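Local coordinates for CT263 (Chlamydia trachomatis, PDB 4QAS), which probably hydrolyses the N-glycosidic bond of a futalosine-type nucleoside in menaquinone synthesis, as a nucleosidase related to MTAN, at residues A20-L25 with K186-I191; T94-L99 with E143-A148; L122-S127 with L139-G144. The protein carries 1 engineered substitution. One frame throughout, in Å; residues are numbered along the deposited sequence. Where two conformers were deposited one is given.

Interaction 1: residues A20-L25 with K186-I191; sequences ARTLSL and KLAEAI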
# COMPACT_ATOMS: atom_id res chain seq x y z
N ALA A 20 7.46 -9.66 -1.31
CA ALA A 20 6.16 -10.13 -1.80
C ALA A 20 5.05 -9.08 -1.65
O ALA A 20 4.30 -8.83 -2.60
CB ALA A 20 5.79 -11.42 -1.09
N ARG A 21 4.90 -8.50 -0.47
CA ARG A 21 3.74 -7.62 -0.28
C ARG A 21 3.92 -6.29 -1.00
O ARG A 21 2.94 -5.72 -1.49
CB ARG A 21 3.41 -7.43 1.20
CG ARG A 21 3.05 -8.74 1.93
CD ARG A 21 1.87 -9.49 1.32
NE ARG A 21 0.76 -8.61 1.02
CZ ARG A 21 -0.21 -8.90 0.18
NH1 ARG A 21 -0.33 -10.13 -0.29
NH2 ARG A 21 -1.14 -8.01 -0.11
N THR A 22 5.15 -5.81 -1.16
CA THR A 22 5.36 -4.62 -1.97
C THR A 22 5.03 -4.88 -3.44
O THR A 22 4.43 -4.03 -4.11
CB THR A 22 6.79 -4.13 -1.82
OG1 THR A 22 6.99 -3.69 -0.47
CG2 THR A 22 7.07 -2.95 -2.75
N LEU A 23 5.36 -6.07 -3.94
CA LEU A 23 5.03 -6.40 -5.31
C LEU A 23 3.53 -6.51 -5.52
O LEU A 23 3.08 -6.33 -6.65
CB LEU A 23 5.74 -7.69 -5.72
CG LEU A 23 7.27 -7.60 -5.90
CD1 LEU A 23 7.86 -8.98 -6.03
CD2 LEU A 23 7.60 -6.75 -7.10
N SER A 24 2.75 -6.76 -4.46
CA SER A 24 1.30 -6.76 -4.58
C SER A 24 0.70 -5.35 -4.59
O SER A 24 -0.42 -5.18 -5.03
CB SER A 24 0.71 -7.59 -3.43
OG SER A 24 -0.64 -7.82 -3.65
N LEU A 25 1.42 -4.36 -4.08
CA LEU A 25 0.85 -3.01 -3.92
C LEU A 25 0.59 -2.31 -5.24
O LEU A 25 -0.28 -1.44 -5.30
CB LEU A 25 1.83 -2.11 -3.20
CG LEU A 25 2.10 -2.30 -1.75
CD1 LEU A 25 3.04 -1.13 -1.34
CD2 LEU A 25 0.82 -2.29 -0.97
N LYS A 186 4.64 -5.14 6.56
CA LYS A 186 5.17 -3.94 7.20
C LYS A 186 6.05 -3.15 6.25
O LYS A 186 6.02 -1.92 6.23
CB LYS A 186 5.97 -4.28 8.45
CG LYS A 186 5.16 -4.82 9.61
CD LYS A 186 4.16 -3.81 10.17
CE LYS A 186 4.84 -2.65 10.88
NZ LYS A 186 3.83 -1.72 11.48
N LEU A 187 6.90 -3.84 5.49
CA LEU A 187 7.74 -3.14 4.53
C LEU A 187 6.90 -2.39 3.49
O LEU A 187 7.19 -1.25 3.16
CB LEU A 187 8.69 -4.11 3.86
CG LEU A 187 9.68 -4.79 4.81
CD1 LEU A 187 10.49 -5.76 4.05
CD2 LEU A 187 10.56 -3.79 5.54
N ALA A 188 5.85 -3.04 2.97
CA ALA A 188 4.99 -2.41 1.97
C ALA A 188 4.34 -1.17 2.53
O ALA A 188 4.24 -0.14 1.85
CB ALA A 188 3.95 -3.42 1.47
N GLU A 189 3.88 -1.26 3.78
CA GLU A 189 3.22 -0.13 4.41
C GLU A 189 4.17 1.04 4.60
O GLU A 189 3.75 2.20 4.55
CB GLU A 189 2.58 -0.60 5.72
CG GLU A 189 1.42 -1.54 5.43
CD GLU A 189 0.86 -2.23 6.64
OE1 GLU A 189 1.40 -2.03 7.76
OE2 GLU A 189 -0.11 -2.99 6.47
N ALA A 190 5.45 0.77 4.82
CA ALA A 190 6.42 1.85 4.95
C ALA A 190 6.85 2.42 3.61
O ALA A 190 7.15 3.62 3.52
CB ALA A 190 7.64 1.35 5.70
N ILE A 191 6.88 1.59 2.56
CA ILE A 191 7.30 2.07 1.23
C ILE A 191 6.27 3.02 0.65
O ILE A 191 6.63 4.01 -0.01
CB ILE A 191 7.58 0.86 0.32
CG1 ILE A 191 8.90 0.21 0.76
CG2 ILE A 191 7.61 1.30 -1.16
CD1 ILE A 191 9.19 -1.11 0.15

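Interaction 2: residues T94-L99 with E143-A148; sequences TSVKEL and EGFFIA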
# COMPACT_ATOMS: atom_id res chain seq x y z
N THR A 94 20.33 4.73 10.08
CA THR A 94 21.20 5.89 10.02
C THR A 94 22.58 5.53 9.50
O THR A 94 23.16 6.29 8.73
CB THR A 94 21.31 6.52 11.41
OG1 THR A 94 21.75 5.53 12.35
CG2 THR A 94 19.95 7.03 11.86
N SER A 95 23.12 4.40 9.93
CA SER A 95 24.38 3.90 9.40
C SER A 95 24.34 2.39 9.41
O SER A 95 23.63 1.77 10.21
CB SER A 95 25.59 4.44 10.17
OG SER A 95 25.69 3.79 11.41
N VAL A 96 25.09 1.81 8.48
CA VAL A 96 25.21 0.37 8.35
C VAL A 96 26.68 0.00 8.41
O VAL A 96 27.53 0.65 7.76
CB VAL A 96 24.52 -0.12 7.07
CG1 VAL A 96 25.09 0.56 5.82
CG2 VAL A 96 24.59 -1.63 6.99
N LYS A 97 26.99 -1.02 9.19
CA LYS A 97 28.35 -1.53 9.36
C LYS A 97 28.39 -2.93 8.80
O LYS A 97 27.53 -3.75 9.13
CB LYS A 97 28.68 -1.67 10.85
CG LYS A 97 28.84 -0.42 11.68
CD LYS A 97 29.35 -0.77 13.09
CE LYS A 97 28.38 -1.68 13.84
NZ LYS A 97 28.81 -2.00 15.23
N GLU A 98 29.39 -3.24 7.98
CA GLU A 98 29.72 -4.64 7.69
C GLU A 98 30.71 -5.08 8.75
O GLU A 98 31.69 -4.38 9.05
CB GLU A 98 30.35 -4.79 6.31
CG GLU A 98 30.67 -6.25 5.91
CD GLU A 98 29.43 -7.07 5.52
OE1 GLU A 98 28.52 -6.51 4.89
OE2 GLU A 98 29.37 -8.28 5.83
N LEU A 99 30.48 -6.26 9.30
CA LEU A 99 31.38 -6.80 10.30
C LEU A 99 31.85 -8.17 9.83
O LEU A 99 31.03 -9.02 9.43
CB LEU A 99 30.65 -6.93 11.64
CG LEU A 99 31.40 -7.61 12.76
CD1 LEU A 99 32.63 -6.84 13.18
CD2 LEU A 99 30.47 -7.78 13.97
N GLU A 143 22.45 -8.07 3.78
CA GLU A 143 22.77 -7.39 2.52
C GLU A 143 22.87 -5.87 2.61
O GLU A 143 23.30 -5.26 1.63
CB GLU A 143 21.70 -7.74 1.46
CG GLU A 143 21.61 -9.21 1.12
CD GLU A 143 22.88 -9.76 0.50
OE1 GLU A 143 23.73 -8.96 0.05
OE2 GLU A 143 23.05 -11.00 0.47
N GLY A 144 22.53 -5.25 3.73
CA GLY A 144 22.44 -3.80 3.76
C GLY A 144 23.73 -3.09 3.42
O GLY A 144 23.74 -2.15 2.63
N PHE A 145 24.85 -3.51 4.02
CA PHE A 145 26.08 -2.79 3.74
C PHE A 145 26.46 -2.94 2.27
O PHE A 145 26.83 -1.97 1.61
CB PHE A 145 27.25 -3.23 4.60
CG PHE A 145 28.47 -2.41 4.34
CD1 PHE A 145 29.33 -2.74 3.32
CD2 PHE A 145 28.71 -1.24 5.05
CE1 PHE A 145 30.40 -1.96 3.03
CE2 PHE A 145 29.79 -0.46 4.79
CZ PHE A 145 30.66 -0.82 3.77
N PHE A 146 26.38 -4.17 1.74
CA PHE A 146 26.67 -4.41 0.33
C PHE A 146 25.89 -3.45 -0.56
O PHE A 146 26.45 -2.85 -1.48
CB PHE A 146 26.33 -5.86 -0.00
CG PHE A 146 26.35 -6.17 -1.47
CD1 PHE A 146 27.53 -6.09 -2.16
CD2 PHE A 146 25.19 -6.53 -2.16
CE1 PHE A 146 27.61 -6.37 -3.52
CE2 PHE A 146 25.25 -6.81 -3.52
CZ PHE A 146 26.47 -6.72 -4.20
N ILE A 147 24.60 -3.27 -0.27
CA ILE A 147 23.77 -2.43 -1.12
C ILE A 147 24.18 -0.97 -0.99
O ILE A 147 24.29 -0.26 -1.99
CB ILE A 147 22.28 -2.63 -0.77
CG1 ILE A 147 21.86 -4.07 -1.08
CG2 ILE A 147 21.42 -1.63 -1.54
CD1 ILE A 147 20.54 -4.49 -0.46
N ALA A 148 24.38 -0.49 0.25
CA ALA A 148 24.78 0.91 0.43
C ALA A 148 26.10 1.19 -0.26
O ALA A 148 26.30 2.28 -0.82
CB ALA A 148 24.91 1.23 1.91
O HOH W 1 26.27 -6.68 3.27

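Interaction 3: residues L122-S127 with L139-G144; sequences LTSVRS and LVDMEG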
# COMPACT_ATOMS: atom_id res chain seq x y z
N LEU A 122 22.34 -0.52 11.88
CA LEU A 122 22.28 -1.83 11.23
C LEU A 122 23.70 -2.37 11.12
O LEU A 122 24.63 -1.64 10.80
CB LEU A 122 21.71 -1.69 9.85
CG LEU A 122 21.54 -2.97 9.05
CD1 LEU A 122 20.56 -3.95 9.73
CD2 LEU A 122 21.08 -2.63 7.67
N THR A 123 23.86 -3.66 11.41
CA THR A 123 25.08 -4.38 11.12
C THR A 123 24.74 -5.49 10.15
O THR A 123 23.75 -6.19 10.35
CB THR A 123 25.67 -4.98 12.38
OG1 THR A 123 26.03 -3.93 13.26
CG2 THR A 123 26.92 -5.79 12.09
N SER A 124 25.57 -5.64 9.12
CA SER A 124 25.41 -6.67 8.10
C SER A 124 26.48 -7.72 8.31
O SER A 124 27.66 -7.38 8.45
CB SER A 124 25.56 -6.11 6.69
OG SER A 124 24.57 -5.13 6.41
N VAL A 125 26.07 -8.98 8.34
CA VAL A 125 27.02 -10.08 8.45
C VAL A 125 26.60 -11.18 7.49
O VAL A 125 25.41 -11.38 7.23
CB VAL A 125 27.11 -10.60 9.89
CG1 VAL A 125 27.79 -9.57 10.79
CG2 VAL A 125 25.76 -10.97 10.38
N ARG A 126 27.59 -11.92 7.00
CA ARG A 126 27.34 -12.92 5.97
C ARG A 126 26.50 -14.06 6.52
O ARG A 126 25.53 -14.50 5.89
CB ARG A 126 28.67 -13.41 5.40
CG ARG A 126 29.50 -12.27 4.79
CD ARG A 126 30.92 -12.67 4.42
NE ARG A 126 31.85 -12.57 5.55
CZ ARG A 126 32.30 -13.59 6.28
NH1 ARG A 126 31.94 -14.84 6.00
NH2 ARG A 126 33.14 -13.35 7.27
N SER A 127 26.82 -14.53 7.68
CA SER A 127 26.09 -15.60 8.34
C SER A 127 25.10 -15.00 9.33
O SER A 127 25.44 -14.08 10.07
CB SER A 127 27.06 -16.50 9.10
OG SER A 127 27.99 -17.09 8.21
N LEU A 139 19.97 -3.76 15.02
CA LEU A 139 19.44 -4.61 13.98
C LEU A 139 20.58 -5.27 13.19
O LEU A 139 21.64 -4.68 13.00
CB LEU A 139 18.56 -3.79 13.03
CG LEU A 139 17.34 -3.16 13.69
CD1 LEU A 139 16.63 -2.27 12.67
CD2 LEU A 139 16.41 -4.27 14.17
N VAL A 140 20.33 -6.48 12.72
CA VAL A 140 21.34 -7.27 12.03
C VAL A 140 20.71 -7.89 10.79
O VAL A 140 19.68 -8.57 10.89
CB VAL A 140 21.91 -8.38 12.93
CG1 VAL A 140 22.98 -9.15 12.15
CG2 VAL A 140 22.45 -7.80 14.21
N ASP A 141 21.33 -7.70 9.64
CA ASP A 141 20.83 -8.28 8.40
C ASP A 141 22.03 -8.90 7.68
O ASP A 141 23.11 -9.09 8.25
CB ASP A 141 20.09 -7.26 7.52
CG ASP A 141 21.04 -6.30 6.79
OD1 ASP A 141 22.22 -6.17 7.18
OD2 ASP A 141 20.59 -5.65 5.80
N MET A 142 21.86 -9.19 6.40
CA MET A 142 22.95 -9.69 5.57
C MET A 142 23.38 -8.72 4.47
O MET A 142 24.58 -8.59 4.23
CB MET A 142 22.54 -11.02 4.93
CG MET A 142 22.30 -12.13 5.97
SD MET A 142 21.69 -13.68 5.29
CE MET A 142 22.87 -13.94 3.96
N GLU A 143 22.45 -8.07 3.78
CA GLU A 143 22.77 -7.39 2.52
C GLU A 143 22.87 -5.87 2.61
O GLU A 143 23.30 -5.26 1.63
CB GLU A 143 21.70 -7.74 1.46
CG GLU A 143 21.61 -9.21 1.12
CD GLU A 143 22.88 -9.76 0.50
OE1 GLU A 143 23.73 -8.96 0.05
OE2 GLU A 143 23.05 -11.00 0.47
N GLY A 144 22.53 -5.25 3.73
CA GLY A 144 22.44 -3.80 3.76
C GLY A 144 23.73 -3.09 3.42
O GLY A 144 23.74 -2.15 2.63

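Interaction 1: residues A20-L25 with K186-I191
Helix 16-25 packs against helix 180-197 in a small, buried, purely van der Waals contact built round Thr22 and Ala188, close to the interface with the second subunit. The two short segments run obliquely in the same general sense, their axes 8.0 Å apart at 46°. Such a close approach suits the small residue at the crossing: the CA atoms of Thr22 and Ala188 are 4.5 Å apart. Ala188 CB points into helix 16-25 and is met by Leu25 CD1 at 3.7 Å and by Arg21 CB at 4.1 Å. With OG1 anti to its carbonyl carbon (chi1 -65°), Thr22 lays this oxygen 3.4 Å from Ala188 CA. Ile191 crosses the threonine at about a right angle, its tip CD1 also 3.4 Å from Thr22 OG1 and 4.0 Å from CG2. Arg21 bends away after CB and gives its NE to Gln185, while its backbone N, at the helix kink, donates to Ser184 OG. Beneath the pair lies the central sheet: Thr22 and Ile191 rest on Leu11 and Phe13 of strand 7-13, Leu187 and Ile191 reach strands 71-80 and 158-167, and Leu25 packs on Phe192 of the second subunit.

Interaction 2: residues T94-L99 with E143-A148
Phe145 and Val96 bury the most surface in this contact between one face of strand 90-99 and the first turn of helix 144-153, and Glu98 covers the phenylalanine ring. Taken from its root outward, the glutamate begins with CB over one face of the Phe145 ring, 4.0 Å from the centroid and 26° off the normal, a CH-pi contact displaced toward the rim near CG. CG continues anti to the backbone N (chi1 -178°), and a bend at chi2 (76°) turns the carboxylate back to the helix and sets Glu98 OE1 3.5 Å from Phe145 CB. The carboxylate plane stands nearly upright to the ring. A water lies 2.8 Å from Glu98 OE1, with other acceptors competing for its protons, and accepts from Phe146 N at 2.9 Å. It may thus link the acid to a backbone N-H of the opening turn, where the helix dipole would probably favour a negative charge. The other oxygen, Glu98 OE2, packs 3.3 Å from Ser124 O of the neighbouring strand.

The ring lies against the strand, its CD2 edge at Val96 O, which is in the ring plane 3.5 Å away. Val96 presents both methyls to the helix: CG2 meets Phe145 CB at 3.9 Å and lies over the Gly144-Phe145 peptide, while CG1 touches Ala148 CB at 4.0 Å, one turn on. The strand and helix segments cross steeply, and the absence of a side chain at Gly144 is consistent with their close approach. Strand 90-99 is flanked here by strands 106-110 and 119-124; Phe145 also leans on Glu107 of the former, Val96 on Leu122 of the latter, and Ile147 touches Trp72 and Asn74 of strand 71-80.

Interaction 3: residues L122-S127 with L139-G144
Strand 139-141, which leads into helix 144-153, pairs in parallel with strand 119-124, in the Asp-Met-Glu stretch that in MTAN-type nucleosidases borders the nucleoside pocket and may do so here. The backbone ladder alternates regularly: Thr123 N donates to Leu139 O at 2.9 Å, Asp141 N to Thr123 O at 2.9 Å, and a third bond, from Val125 N to Asp141 O at 3.0 Å, extends it to Val125.

On the face shared by Leu122, Ser124 and Asp141, a side-chain bond is added to the ladder. Ser124 OG donates to the syn lone pair of Asp141 OD1 at 2.7 Å. The aspartate CG sits between its own N and carbonyl carbon (chi1 76°), which swings the carboxylate over to the neighbouring strand and on toward the helix start. There OD2 accepts a weak capping bond from Gly144 N (2.9 Å, bent to 127°) and forms a salt bridge with Lys162, so both oxygens are engaged. Leu122 crosses the carboxylate at about a right angle, its CD2 3.6 Å from Asp141 OD2. Val125 CG2 meets Val140 CG1 at 3.8 Å.

Ser124 OG in addition accepts from Phe145 N in helix 144-153. Strand 119-124 pairs in parallel with strand 90-99 on its other side, through Leu122 and Ser124, while Leu122 and Leu139 pack on Lys162 of strand 158-167.

From the N terminus, the chain enters interaction 1 with helix 16-25 and returns to it only with helix 180-197, so this contact closes a loop of 160 residues that encloses the other two. Within it, interaction 2 runs from strand 90-99 to helix 144-153, and interaction 3, shorter again, from 122-127 to 139-144; these two end on the same stretch of chain. Interactions 2 and 3 lie 7 Å apart between centres, share Glu143 and Gly144, and are joined by a probable hydrogen bond from Ser124 N to Lys97 O. Interaction 1 sits about 21 Å from each between centres, on the opposite side of the chain's centre, near the second subunit.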